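Hemolysin activator protein CdiB (Acinetobacter baumannii ACICU, PDB 6WIL) probably exports a contact-dependent growth inhibition toxin across the outer membrane, as an Omp85-superfamily TpsB transporter with two POTRA domains and a 16-stranded beta-barrel. Local coordinates at residues 334-339 and 360-365; 46-51 and 93-98; 184-189 and 210-215. One frame throughout, in Å; residues are numbered along the deposited sequence.

Contact 1: residues 334-339 and 360-365; sequences YGKLYH and GWNLGV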
ATOM      1  N   TYR A 334     -10.671  -2.894   2.861  1.00 44.84           N
ATOM      2  CA  TYR A 334     -10.454  -2.385   4.206  1.00 46.09           C
ATOM      3  C   TYR A 334     -11.672  -1.615   4.688  1.00 44.06           C
ATOM      4  O   TYR A 334     -12.539  -1.216   3.906  1.00 46.87           O
ATOM      5  CB  TYR A 334      -9.205  -1.493   4.286  1.00 34.86           C
ATOM      6  CG  TYR A 334      -9.279  -0.221   3.474  1.00 34.66           C
ATOM      7  CD1 TYR A 334      -8.866  -0.199   2.150  1.00 33.41           C
ATOM      8  CD2 TYR A 334      -9.745   0.963   4.037  1.00 42.39           C
ATOM      9  CE1 TYR A 334      -8.922   0.957   1.402  1.00 35.75           C
ATOM     10  CE2 TYR A 334      -9.811   2.130   3.294  1.00 36.60           C
ATOM     11  CZ  TYR A 334      -9.395   2.120   1.976  1.00 38.00           C
ATOM     12  OH  TYR A 334      -9.448   3.268   1.222  1.00 45.75           O
ATOM     13  N   GLY A 335     -11.721  -1.421   6.004  1.00 44.31           N
ATOM     14  CA  GLY A 335     -12.705  -0.567   6.636  1.00 37.95           C
ATOM     15  C   GLY A 335     -12.075   0.257   7.742  1.00 44.77           C
ATOM     16  O   GLY A 335     -11.265  -0.265   8.513  1.00 39.40           O
ATOM     17  N   LYS A 336     -12.419   1.542   7.827  1.00 54.16           N
ATOM     18  CA  LYS A 336     -11.896   2.430   8.857  1.00 33.80           C
ATOM     19  C   LYS A 336     -13.027   2.952   9.730  1.00 40.96           C
ATOM     20  O   LYS A 336     -14.136   3.192   9.249  1.00 41.09           O
ATOM     21  CB  LYS A 336     -11.150   3.629   8.256  1.00 38.59           C
ATOM     22  CG  LYS A 336      -9.912   3.297   7.455  1.00 40.82           C
ATOM     23  CD  LYS A 336      -9.309   4.563   6.868  1.00 61.31           C
ATOM     24  CE  LYS A 336      -8.259   4.249   5.816  1.00 69.70           C
ATOM     25  NZ  LYS A 336      -8.286   5.267   4.722  1.00 76.52           N
ATOM     26  N   LEU A 337     -12.737   3.123  11.016  1.00 47.07           N
ATOM     27  CA  LEU A 337     -13.585   3.862  11.939  1.00 41.08           C
ATOM     28  C   LEU A 337     -12.788   5.048  12.460  1.00 44.06           C
ATOM     29  O   LEU A 337     -11.638   4.882  12.876  1.00 40.57           O
ATOM     30  CB  LEU A 337     -14.051   2.985  13.104  1.00 41.22           C
ATOM     31  CG  LEU A 337     -15.041   1.869  12.782  1.00 46.46           C
ATOM     32  CD1 LEU A 337     -15.601   1.286  14.065  1.00 43.16           C
ATOM     33  CD2 LEU A 337     -16.159   2.397  11.899  1.00 58.30           C
ATOM     34  N   TYR A 338     -13.388   6.237  12.429  1.00 50.44           N
ATOM     35  CA  TYR A 338     -12.687   7.444  12.844  1.00 44.56           C
ATOM     36  C   TYR A 338     -13.589   8.314  13.705  1.00 46.68           C
ATOM     37  O   TYR A 338     -14.811   8.326  13.543  1.00 49.54           O
ATOM     38  CB  TYR A 338     -12.179   8.256  11.636  1.00 40.19           C
ATOM     39  CG  TYR A 338     -13.258   8.933  10.816  1.00 42.88           C
ATOM     40  CD1 TYR A 338     -13.735  10.194  11.158  1.00 46.26           C
ATOM     41  CD2 TYR A 338     -13.783   8.321   9.685  1.00 48.01           C
ATOM     42  CE1 TYR A 338     -14.715  10.818  10.411  1.00 39.05           C
ATOM     43  CE2 TYR A 338     -14.763   8.938   8.928  1.00 43.26           C
ATOM     44  CZ  TYR A 338     -15.225  10.185   9.296  1.00 59.26           C
ATOM     45  OH  TYR A 338     -16.199  10.800   8.546  1.00 59.95           O
ATOM     46  N   HIS A 339     -12.960   9.052  14.621  1.00 60.89           N
ATOM     47  CA  HIS A 339     -13.622  10.067  15.431  1.00 51.33           C
ATOM     48  C   HIS A 339     -12.721  11.290  15.502  1.00 46.51           C
ATOM     49  O   HIS A 339     -11.524  11.162  15.776  1.00 50.43           O
ATOM     50  CB  HIS A 339     -13.928   9.555  16.845  1.00 44.19           C
ATOM     51  CG  HIS A 339     -14.407  10.623  17.779  1.00 73.32           C
ATOM     52  ND1 HIS A 339     -13.550  11.371  18.557  1.00 84.76           N
ATOM     53  CD2 HIS A 339     -15.655  11.073  18.057  1.00 65.71           C
ATOM     54  CE1 HIS A 339     -14.247  12.233  19.275  1.00 58.52           C
ATOM     55  NE2 HIS A 339     -15.526  12.073  18.990  1.00 65.49           N
ATOM     56  N   GLY A 360     -17.324   8.690  11.792  1.00 50.32           N
ATOM     57  CA  GLY A 360     -17.817   8.005  10.615  1.00 43.56           C
ATOM     58  C   GLY A 360     -17.015   6.761  10.313  1.00 43.12           C
ATOM     59  O   GLY A 360     -16.253   6.273  11.149  1.00 34.20           O
ATOM     60  N   TRP A 361     -17.192   6.251   9.096  1.00 52.67           N
ATOM     61  CA  TRP A 361     -16.512   5.039   8.672  1.00 36.74           C
ATOM     62  C   TRP A 361     -16.060   5.174   7.227  1.00 39.91           C
ATOM     63  O   TRP A 361     -16.619   5.945   6.443  1.00 49.68           O
ATOM     64  CB  TRP A 361     -17.404   3.800   8.837  1.00 41.52           C
ATOM     65  CG  TRP A 361     -18.797   3.971   8.321  1.00 54.72           C
ATOM     66  CD1 TRP A 361     -19.886   4.384   9.030  1.00 54.41           C
ATOM     67  CD2 TRP A 361     -19.257   3.724   6.986  1.00 50.30           C
ATOM     68  NE1 TRP A 361     -20.996   4.411   8.220  1.00 57.87           N
ATOM     69  CE2 TRP A 361     -20.636   4.010   6.960  1.00 54.77           C
ATOM     70  CE3 TRP A 361     -18.636   3.289   5.812  1.00 57.67           C
ATOM     71  CZ2 TRP A 361     -21.405   3.878   5.805  1.00 66.14           C
ATOM     72  CZ3 TRP A 361     -19.401   3.158   4.665  1.00 57.12           C
ATOM     73  CH2 TRP A 361     -20.771   3.450   4.671  1.00 64.15           C
ATOM     74  N   ASN A 362     -15.018   4.420   6.891  1.00 50.06           N
ATOM     75  CA  ASN A 362     -14.494   4.335   5.537  1.00 42.01           C
ATOM     76  C   ASN A 362     -14.560   2.893   5.065  1.00 45.84           C
ATOM     77  O   ASN A 362     -14.280   1.967   5.831  1.00 45.80           O
ATOM     78  CB  ASN A 362     -13.040   4.823   5.452  1.00 47.72           C
ATOM     79  CG  ASN A 362     -12.914   6.321   5.611  1.00 47.31           C
ATOM     80  OD1 ASN A 362     -12.935   6.843   6.726  1.00 47.55           O
ATOM     81  ND2 ASN A 362     -12.760   7.022   4.495  1.00 39.76           N
ATOM     82  N   LEU A 363     -14.936   2.713   3.805  1.00 49.05           N
ATOM     83  CA  LEU A 363     -14.847   1.431   3.125  1.00 39.00           C
ATOM     84  C   LEU A 363     -14.042   1.634   1.854  1.00 38.76           C
ATOM     85  O   LEU A 363     -14.241   2.619   1.138  1.00 45.64           O
ATOM     86  CB  LEU A 363     -16.231   0.861   2.791  1.00 36.35           C
ATOM     87  CG  LEU A 363     -16.980   0.191   3.947  1.00 56.98           C
ATOM     88  CD1 LEU A 363     -18.357  -0.285   3.500  1.00 66.37           C
ATOM     89  CD2 LEU A 363     -16.164  -0.968   4.508  1.00 42.09           C
ATOM     90  N   GLY A 364     -13.120   0.718   1.585  1.00 37.87           N
ATOM     91  CA  GLY A 364     -12.289   0.895   0.409  1.00 34.24           C
ATOM     92  C   GLY A 364     -11.632  -0.393  -0.028  1.00 33.05           C
ATOM     93  O   GLY A 364     -11.753  -1.441   0.610  1.00 40.78           O
ATOM     94  N   VAL A 365     -10.921  -0.286  -1.144  1.00 30.35           N
ATOM     95  CA  VAL A 365     -10.177  -1.389  -1.734  1.00 40.54           C
ATOM     96  C   VAL A 365      -8.861  -0.833  -2.251  1.00 39.86           C
ATOM     97  O   VAL A 365      -8.814   0.277  -2.792  1.00 42.20           O
ATOM     98  CB  VAL A 365     -10.977  -2.077  -2.863  1.00 37.41           C
ATOM     99  CG1 VAL A 365     -11.493  -1.045  -3.854  1.00 33.12           C
ATOM    100  CG2 VAL A 365     -10.125  -3.124  -3.575  1.00 34.20           C
TER

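Contact 2: residues 46-51 and 93-98; sequences HLVVEE and KCIGTQ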
ATOM      1  N   HIS A  46      -3.496 -26.413 -28.367  1.00 69.33           N
ATOM      2  CA  HIS A  46      -3.942 -27.743 -28.758  1.00 77.14           C
ATOM      3  C   HIS A  46      -3.289 -28.765 -27.840  1.00 52.40           C
ATOM      4  O   HIS A  46      -2.058 -28.873 -27.802  1.00 53.02           O
ATOM      5  CB  HIS A  46      -3.600 -28.038 -30.220  1.00 81.71           C
ATOM      6  CG  HIS A  46      -3.620 -26.830 -31.102  1.00 93.57           C
ATOM      7  ND1 HIS A  46      -2.470 -26.179 -31.494  1.00 89.14           N
ATOM      8  CD2 HIS A  46      -4.647 -26.150 -31.664  1.00 84.50           C
ATOM      9  CE1 HIS A  46      -2.787 -25.153 -32.264  1.00 89.27           C
ATOM     10  NE2 HIS A  46      -4.102 -25.112 -32.381  1.00 89.25           N
ATOM     11  N   LEU A  47      -4.111 -29.505 -27.101  1.00 51.52           N
ATOM     12  CA  LEU A  47      -3.642 -30.615 -26.283  1.00 49.27           C
ATOM     13  C   LEU A  47      -3.764 -31.958 -26.984  1.00 49.87           C
ATOM     14  O   LEU A  47      -2.914 -32.831 -26.779  1.00 50.01           O
ATOM     15  CB  LEU A  47      -4.423 -30.666 -24.964  1.00 42.13           C
ATOM     16  CG  LEU A  47      -4.531 -29.339 -24.204  1.00 52.11           C
ATOM     17  CD1 LEU A  47      -5.537 -29.448 -23.068  1.00 37.87           C
ATOM     18  CD2 LEU A  47      -3.169 -28.908 -23.683  1.00 41.02           C
ATOM     19  N   VAL A  48      -4.790 -32.133 -27.812  1.00 57.71           N
ATOM     20  CA  VAL A  48      -5.034 -33.388 -28.513  1.00 61.11           C
ATOM     21  C   VAL A  48      -4.383 -33.326 -29.887  1.00 52.34           C
ATOM     22  O   VAL A  48      -4.581 -32.364 -30.638  1.00 55.13           O
ATOM     23  CB  VAL A  48      -6.542 -33.662 -28.631  1.00 62.43           C
ATOM     24  CG1 VAL A  48      -6.798 -34.974 -29.361  1.00 49.49           C
ATOM     25  CG2 VAL A  48      -7.185 -33.676 -27.257  1.00 50.92           C
ATOM     26  N   VAL A  49      -3.602 -34.354 -30.217  1.00 51.86           N
ATOM     27  CA  VAL A  49      -2.976 -34.493 -31.525  1.00 58.04           C
ATOM     28  C   VAL A  49      -3.360 -35.853 -32.100  1.00 63.20           C
ATOM     29  O   VAL A  49      -3.920 -36.706 -31.411  1.00 59.60           O
ATOM     30  CB  VAL A  49      -1.441 -34.335 -31.458  1.00 74.13           C
ATOM     31  CG1 VAL A  49      -1.065 -32.927 -31.021  1.00 57.31           C
ATOM     32  CG2 VAL A  49      -0.844 -35.360 -30.509  1.00 70.59           C
ATOM     33  N   GLU A  50      -3.058 -36.043 -33.386  1.00 75.50           N
ATOM     34  CA  GLU A  50      -3.347 -37.302 -34.070  1.00 53.55           C
ATOM     35  C   GLU A  50      -2.215 -38.292 -33.808  1.00 65.10           C
ATOM     36  O   GLU A  50      -1.047 -37.990 -34.077  1.00 73.16           O
ATOM     37  CB  GLU A  50      -3.527 -37.062 -35.567  1.00 64.10           C
ATOM     38  N   GLU A  51      -2.556 -39.473 -33.284  1.00 59.81           N
ATOM     39  CA  GLU A  51      -1.571 -40.389 -32.722  1.00 70.21           C
ATOM     40  C   GLU A  51      -1.791 -41.811 -33.216  1.00 74.87           C
ATOM     41  O   GLU A  51      -2.879 -42.177 -33.670  1.00 67.82           O
ATOM     42  CB  GLU A  51      -1.622 -40.373 -31.199  1.00 64.45           C
ATOM     43  CG  GLU A  51      -1.977 -39.020 -30.654  1.00 77.14           C
ATOM     44  CD  GLU A  51      -1.474 -38.811 -29.260  1.00 68.05           C
ATOM     45  OE1 GLU A  51      -2.289 -38.468 -28.388  1.00 67.01           O
ATOM     46  OE2 GLU A  51      -0.262 -38.997 -29.041  1.00 66.75           O
ATOM     47  N   LYS A  93     -12.755 -37.305 -27.839  1.00 37.74           N
ATOM     48  CA  LYS A  93     -11.679 -37.404 -28.811  1.00 41.42           C
ATOM     49  C   LYS A  93     -10.834 -38.649 -28.551  1.00 52.71           C
ATOM     50  O   LYS A  93     -10.953 -39.311 -27.518  1.00 50.39           O
ATOM     51  CB  LYS A  93     -10.810 -36.149 -28.795  1.00 35.56           C
ATOM     52  CG  LYS A  93     -11.485 -34.954 -29.438  1.00 42.33           C
ATOM     53  CD  LYS A  93     -10.473 -33.999 -30.039  1.00 48.09           C
ATOM     54  CE  LYS A  93     -11.174 -32.941 -30.865  1.00 45.13           C
ATOM     55  NZ  LYS A  93     -12.419 -32.497 -30.177  1.00 43.38           N
ATOM     56  N   CYS A  94      -9.977 -38.971 -29.514  1.00 52.17           N
ATOM     57  CA  CYS A  94      -9.119 -40.148 -29.440  1.00 54.94           C
ATOM     58  C   CYS A  94      -7.765 -39.729 -28.880  1.00 42.89           C
ATOM     59  O   CYS A  94      -7.048 -38.939 -29.505  1.00 57.29           O
ATOM     60  CB  CYS A  94      -8.969 -40.796 -30.817  1.00 44.15           C
ATOM     61  SG  CYS A  94      -8.717 -42.585 -30.764  1.00 92.52           S
ATOM     62  N   ILE A  95      -7.411 -40.252 -27.711  1.00 45.39           N
ATOM     63  CA  ILE A  95      -6.248 -39.782 -26.969  1.00 48.09           C
ATOM     64  C   ILE A  95      -5.161 -40.845 -27.003  1.00 39.48           C
ATOM     65  O   ILE A  95      -5.364 -41.969 -26.532  1.00 39.46           O
ATOM     66  CB  ILE A  95      -6.616 -39.419 -25.522  1.00 42.43           C
ATOM     67  CG1 ILE A  95      -7.645 -38.286 -25.505  1.00 46.54           C
ATOM     68  CG2 ILE A  95      -5.372 -39.045 -24.737  1.00 39.84           C
ATOM     69  CD1 ILE A  95      -7.282 -37.131 -26.411  1.00 44.50           C
ATOM     70  N   GLY A  96      -4.001 -40.481 -27.550  1.00 40.58           N
ATOM     71  CA  GLY A  96      -2.804 -41.282 -27.456  1.00 41.52           C
ATOM     72  C   GLY A  96      -1.839 -40.708 -26.429  1.00 52.31           C
ATOM     73  O   GLY A  96      -2.120 -39.723 -25.749  1.00 43.78           O
ATOM     74  N   THR A  97      -0.664 -41.341 -26.360  1.00 51.64           N
ATOM     75  CA  THR A  97       0.277 -41.040 -25.285  1.00 52.06           C
ATOM     76  C   THR A  97       0.701 -39.574 -25.286  1.00 47.63           C
ATOM     77  O   THR A  97       0.859 -38.967 -24.220  1.00 51.98           O
ATOM     78  CB  THR A  97       1.511 -41.943 -25.382  1.00 49.75           C
ATOM     79  OG1 THR A  97       2.269 -41.619 -26.554  1.00 53.66           O
ATOM     80  CG2 THR A  97       1.100 -43.407 -25.441  1.00 47.08           C
ATOM     81  N   GLN A  98       0.880 -38.979 -26.466  1.00 50.22           N
ATOM     82  CA  GLN A  98       1.359 -37.601 -26.503  1.00 46.85           C
ATOM     83  C   GLN A  98       0.276 -36.618 -26.064  1.00 56.00           C
ATOM     84  O   GLN A  98       0.567 -35.657 -25.344  1.00 49.61           O
ATOM     85  CB  GLN A  98       1.886 -37.249 -27.894  1.00 43.10           C
ATOM     86  CG  GLN A  98       2.374 -35.815 -28.010  1.00 57.50           C
ATOM     87  CD  GLN A  98       3.417 -35.470 -26.958  1.00 77.87           C
ATOM     88  OE1 GLN A  98       4.333 -36.250 -26.699  1.00 85.28           O
ATOM     89  NE2 GLN A  98       3.273 -34.302 -26.340  1.00 72.74           N
TER

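Contact 3: residues 184-189 and 210-215; sequences VYAVDM and KLQALQ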
ATOM      1  N   VAL A 184       9.069  -7.682  10.893  1.00 37.51           N
ATOM      2  CA  VAL A 184       9.922  -7.672  12.075  1.00 42.98           C
ATOM      3  C   VAL A 184      11.179  -8.515  11.918  1.00 43.41           C
ATOM      4  O   VAL A 184      12.090  -8.393  12.751  1.00 43.76           O
ATOM      5  CB  VAL A 184       9.145  -8.115  13.334  1.00 36.83           C
ATOM      6  CG1 VAL A 184       7.889  -7.269  13.510  1.00 31.11           C
ATOM      7  CG2 VAL A 184       8.791  -9.579  13.249  1.00 37.71           C
ATOM      8  N   TYR A 185      11.272  -9.358  10.889  1.00 38.10           N
ATOM      9  CA  TYR A 185      12.445 -10.189  10.666  1.00 33.96           C
ATOM     10  C   TYR A 185      12.998  -9.979   9.265  1.00 43.11           C
ATOM     11  O   TYR A 185      12.275  -9.606   8.337  1.00 38.32           O
ATOM     12  CB  TYR A 185      12.146 -11.686  10.814  1.00 25.84           C
ATOM     13  CG  TYR A 185      11.670 -12.132  12.171  1.00 43.86           C
ATOM     14  CD1 TYR A 185      12.542 -12.197  13.253  1.00 34.96           C
ATOM     15  CD2 TYR A 185      10.354 -12.526  12.360  1.00 35.66           C
ATOM     16  CE1 TYR A 185      12.103 -12.617  14.495  1.00 29.42           C
ATOM     17  CE2 TYR A 185       9.906 -12.946  13.593  1.00 43.59           C
ATOM     18  CZ  TYR A 185      10.781 -12.993  14.655  1.00 33.72           C
ATOM     19  OH  TYR A 185      10.319 -13.419  15.877  1.00 49.17           O
ATOM     20  N   ALA A 186      14.296 -10.230   9.129  1.00 37.15           N
ATOM     21  CA  ALA A 186      14.867 -10.627   7.849  1.00 47.22           C
ATOM     22  C   ALA A 186      14.630 -12.123   7.696  1.00 37.57           C
ATOM     23  O   ALA A 186      15.045 -12.907   8.557  1.00 38.37           O
ATOM     24  CB  ALA A 186      16.357 -10.295   7.786  1.00 29.25           C
ATOM     25  N   VAL A 187      13.942 -12.523   6.630  1.00 31.68           N
ATOM     26  CA  VAL A 187      13.420 -13.880   6.503  1.00 47.14           C
ATOM     27  C   VAL A 187      14.081 -14.584   5.326  1.00 38.83           C
ATOM     28  O   VAL A 187      14.281 -13.988   4.261  1.00 38.94           O
ATOM     29  CB  VAL A 187      11.885 -13.878   6.340  1.00 37.20           C
ATOM     30  CG1 VAL A 187      11.360 -15.296   6.191  1.00 36.74           C
ATOM     31  CG2 VAL A 187      11.232 -13.192   7.522  1.00 27.64           C
ATOM     32  N   ASP A 188      14.428 -15.852   5.529  1.00 57.57           N
ATOM     33  CA  ASP A 188      14.821 -16.761   4.459  1.00 43.31           C
ATOM     34  C   ASP A 188      13.891 -17.963   4.521  1.00 44.45           C
ATOM     35  O   ASP A 188      13.774 -18.607   5.569  1.00 49.50           O
ATOM     36  CB  ASP A 188      16.288 -17.183   4.598  1.00 50.28           C
ATOM     37  CG  ASP A 188      16.825 -17.875   3.350  1.00 80.56           C
ATOM     38  OD1 ASP A 188      16.338 -18.976   3.006  1.00 66.23           O
ATOM     39  OD2 ASP A 188      17.733 -17.307   2.706  1.00 86.26           O
HETATM   40  N   MSE A 189      13.213 -18.248   3.416  1.00 49.48           N
HETATM   41  CA  MSE A 189      12.223 -19.316   3.383  1.00 48.09           C
HETATM   42  C   MSE A 189      12.593 -20.340   2.309  1.00 66.24           C
HETATM   43  O   MSE A 189      12.854 -19.985   1.158  1.00 62.90           O
HETATM   44  CB  MSE A 189      10.820 -18.734   3.134  1.00 49.05           C
HETATM   45  CG  MSE A 189       9.657 -19.700   3.375  1.00 62.23           C
HETATM   46 SE   MSE A 189       7.861 -18.953   3.023  0.63 62.17          SE
HETATM   47  CE  MSE A 189       7.505 -18.092   4.746  1.00 47.59           C
ATOM     48  N   LYS A 210      14.814 -19.246   8.206  1.00 35.50           N
ATOM     49  CA  LYS A 210      15.960 -18.616   8.858  1.00 38.30           C
ATOM     50  C   LYS A 210      15.604 -17.157   9.128  1.00 55.04           C
ATOM     51  O   LYS A 210      15.405 -16.377   8.190  1.00 47.24           O
ATOM     52  CB  LYS A 210      17.219 -18.729   8.002  1.00 47.42           C
ATOM     53  CG  LYS A 210      17.988 -20.028   8.188  1.00 57.10           C
ATOM     54  CD  LYS A 210      19.356 -19.962   7.524  1.00 69.00           C
ATOM     55  CE  LYS A 210      19.292 -20.386   6.069  1.00 66.40           C
ATOM     56  NZ  LYS A 210      19.071 -21.853   5.945  1.00 81.29           N
ATOM     57  N   LEU A 211      15.527 -16.789  10.407  1.00 46.93           N
ATOM     58  CA  LEU A 211      15.063 -15.473  10.823  1.00 40.57           C
ATOM     59  C   LEU A 211      16.174 -14.712  11.537  1.00 48.53           C
ATOM     60  O   LEU A 211      16.975 -15.298  12.274  1.00 43.13           O
ATOM     61  CB  LEU A 211      13.840 -15.583  11.745  1.00 28.32           C
ATOM     62  CG  LEU A 211      12.632 -16.381  11.242  1.00 45.29           C
ATOM     63  CD1 LEU A 211      11.557 -16.458  12.314  1.00 37.36           C
ATOM     64  CD2 LEU A 211      12.065 -15.786   9.956  1.00 35.29           C
ATOM     65  N   GLN A 212      16.206 -13.400  11.315  1.00 37.41           N
ATOM     66  CA  GLN A 212      17.122 -12.496  11.997  1.00 38.52           C
ATOM     67  C   GLN A 212      16.348 -11.239  12.354  1.00 40.92           C
ATOM     68  O   GLN A 212      15.885 -10.522  11.462  1.00 37.99           O
ATOM     69  CB  GLN A 212      18.329 -12.162  11.116  1.00 52.30           C
ATOM     70  CG  GLN A 212      19.076 -10.908  11.522  1.00 58.49           C
ATOM     71  CD  GLN A 212      20.180 -10.559  10.548  1.00 80.10           C
ATOM     72  OE1 GLN A 212      21.148 -11.305  10.399  1.00 84.57           O
ATOM     73  NE2 GLN A 212      20.035  -9.428   9.865  1.00 79.16           N
ATOM     74  N   ALA A 213      16.198 -10.980  13.652  1.00 43.79           N
ATOM     75  CA  ALA A 213      15.374  -9.867  14.101  1.00 40.84           C
ATOM     76  C   ALA A 213      15.918  -8.540  13.583  1.00 35.47           C
ATOM     77  O   ALA A 213      17.131  -8.322  13.531  1.00 40.61           O
ATOM     78  CB  ALA A 213      15.302  -9.848  15.628  1.00 29.74           C
ATOM     79  N   LEU A 214      15.006  -7.660  13.179  1.00 33.09           N
ATOM     80  CA  LEU A 214      15.373  -6.318  12.756  1.00 43.80           C
ATOM     81  C   LEU A 214      15.598  -5.429  13.974  1.00 36.29           C
ATOM     82  O   LEU A 214      15.120  -5.713  15.076  1.00 37.95           O
ATOM     83  CB  LEU A 214      14.290  -5.719  11.859  1.00 38.04           C
ATOM     84  CG  LEU A 214      13.930  -6.500  10.592  1.00 39.97           C
ATOM     85  CD1 LEU A 214      12.712  -5.893   9.910  1.00 38.01           C
ATOM     86  CD2 LEU A 214      15.114  -6.544   9.638  1.00 34.56           C
ATOM     87  N   GLN A 215      16.338  -4.340  13.761  1.00 45.87           N
ATOM     88  CA  GLN A 215      16.632  -3.395  14.835  1.00 42.77           C
ATOM     89  C   GLN A 215      15.356  -2.995  15.567  1.00 41.75           C
ATOM     90  O   GLN A 215      14.384  -2.547  14.952  1.00 45.74           O
ATOM     91  CB  GLN A 215      17.331  -2.163  14.261  1.00 38.34           C
ATOM     92  CG  GLN A 215      17.682  -1.094  15.282  1.00 43.19           C
ATOM     93  CD  GLN A 215      18.429   0.065  14.654  1.00 51.95           C
ATOM     94  OE1 GLN A 215      19.185  -0.119  13.701  1.00 55.87           O
ATOM     95  NE2 GLN A 215      18.214   1.266  15.177  1.00 51.37           N
TER

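Contact 1: residues 334-339 and 360-365
Lys336 and Asn362 exchange the two shortest backbone bonds of this pairing, Lys336 N to Asn362 O and Asn362 N to Lys336 O, both 2.8 Å. They sit at the middle of an antiparallel hairpin in the transmembrane beta-barrel, between strands 329-346 and 349-371. Tyr334 with Gly364 and Tyr338 with Gly360 form the hydrogen-bonded pairs to either side, and between them Gly335 faces Leu363 and Leu337 faces Trp361. On the face carrying Lys336 and Asn362, Asp381 of the next strand accepts hydrogen bonds from Tyr334 OH and Asn362 ND2, which fixes the outer ends of both side chains.

Both tyrosines lie across glycines of the partner strand. With CG held between the backbone N and the carbonyl carbon (chi1 64°), the Tyr334 ring folds over Gly364, whose CA stands 3.8 Å from the ring centroid in a CH-pi contact. Tyr338 covers Gly360 similarly, but there the backbone N lies over the ring centre, with CA 3.9 Å from the centroid in a second CH-pi contact. Asn362 OD1 approaches Tyr338 CD2 at 3.4 Å. On the other face, at the surface, Leu337 CD2 rests 3.6 Å from Trp361 CB, while the indole swings toward strand 374-386.

Contact 2: residues 46-51 and 93-98
The carboxylate of Glu51 lies against the backbone of Gly96, its CD 3.3 Å from Gly96 CA, and each of its oxygens meets a different backbone N-H. OE2 takes the N-H of Gln98 at 2.8 Å through its syn lone pair, the one on the side of OE1, although the bond is bent (134° at the hydrogen). OE1 accepts a weaker, more bent bond from Gly96 N, and the same oxygen is also bonded by Ser99 OG. The amide plane of Gln98 is turned 48° from the carboxylate. It is the base of this side chain that comes close, with CB 3.0 Å from Glu51 OE2, whereas the amide group extends off in another direction.

Gly96 occupies the N-cap position of helix 97-113, so Glu51 brings a carboxylate from a distant loop to the first turn of that helix, where its negative charge would probably be favoured by the helix dipole. The helix belongs to the ShlB-type POTRA domain, and the loop 46-51 runs from helix 8-27 toward strand 55-56. Close by, Cys94 is joined to Cys54 by a disulfide, a covalent tie between this same linker and the short strand 94-95.

Beyond the carboxylate the contact is apolar. Val48 sets both methyls against the end of Ile95, CG2 at 3.6 Å and CG1 at 3.7 Å from Ile95 CD1, and the two side chains cross at about a right angle. Although the CB of Ile95 points away from the loop, the bend at its second torsion (chi2 -48°) brings CD1 back to the valine. Val48 CG1 also touches the aliphatic part of Lys93 at CD, 3.9 Å away, while Lys93 NZ is bonded to Gln88 O.

Contact 3: residues 184-189 and 210-215
Leu211 stands between Tyr185 and Val187 and gives one methyl to each. Its CD1 lies over the centre of the Tyr185 ring, 4.1 Å from the centroid and only 9° off the ring normal, a CH-pi contact in which the two side chains cross at a slant. The other methyl, CD2, turns to Val187, where it sits 3.7 Å from CG2. Leucine and valine, a non-hydrogen-bonded antiparallel pair, run side by side and point the same way. CG of Leu211 lies anti to its carbonyl carbon (chi1 -54°), and the fork beyond it spreads the two methyls toward the two neighbours.

The tyrosine ring also meets the chain beyond Leu211: Ala213 N approaches it at the edge, in the ring plane, and Ala213 CA comes within 3.8 Å of Tyr185 CD1. At its far end, Tyr185 OH makes a weak hydrogen bond to Lys151 O.

On the opposite face, Asp188 and Lys210 meet through their CB atoms, 3.9 Å apart. Their charged ends do not touch, and Lys210 NZ is instead bonded to Gln148 OE1. Ala186 pairs with Gln212 on this face, its N bonded to Gln212 O at 2.8 Å.

The pairing is carried past the end of the strand by Leu214, whose N donates a nearly straight bond (169°) to Val184 O, 3.0 Å away. The leucine side chain folds back over the same carbonyl, with CG 3.4 Å from Val184 O, and its CD2 packs 3.8 Å from Ala186 N. Together these contacts build an antiparallel beta hairpin of strands 185-193 and 204-213 in the second POTRA domain, whose returning strand leads directly into the first barrel strand, 217-228.

Along the chain, contact 2 comes first, then contact 3 and finally contact 1. They follow the architecture from the periplasmic POTRA region into the barrel. Contact 2 ties the linker after helix 8-27 to the first POTRA domain, contact 3 forms a hairpin of the second, just before the chain passes into the barrel, and contact 1 joins neighbouring strands in the barrel wall. The centres of contacts 2 and 3 are about 50 Å apart, those of 1 and 3 about 32 Å, and none touches another. The direct passage from strand 204-213 to barrel strand 217-228 sets the second POTRA domain beside the barrel, consistent with handing substrate to the pore, as in related TpsB transporters.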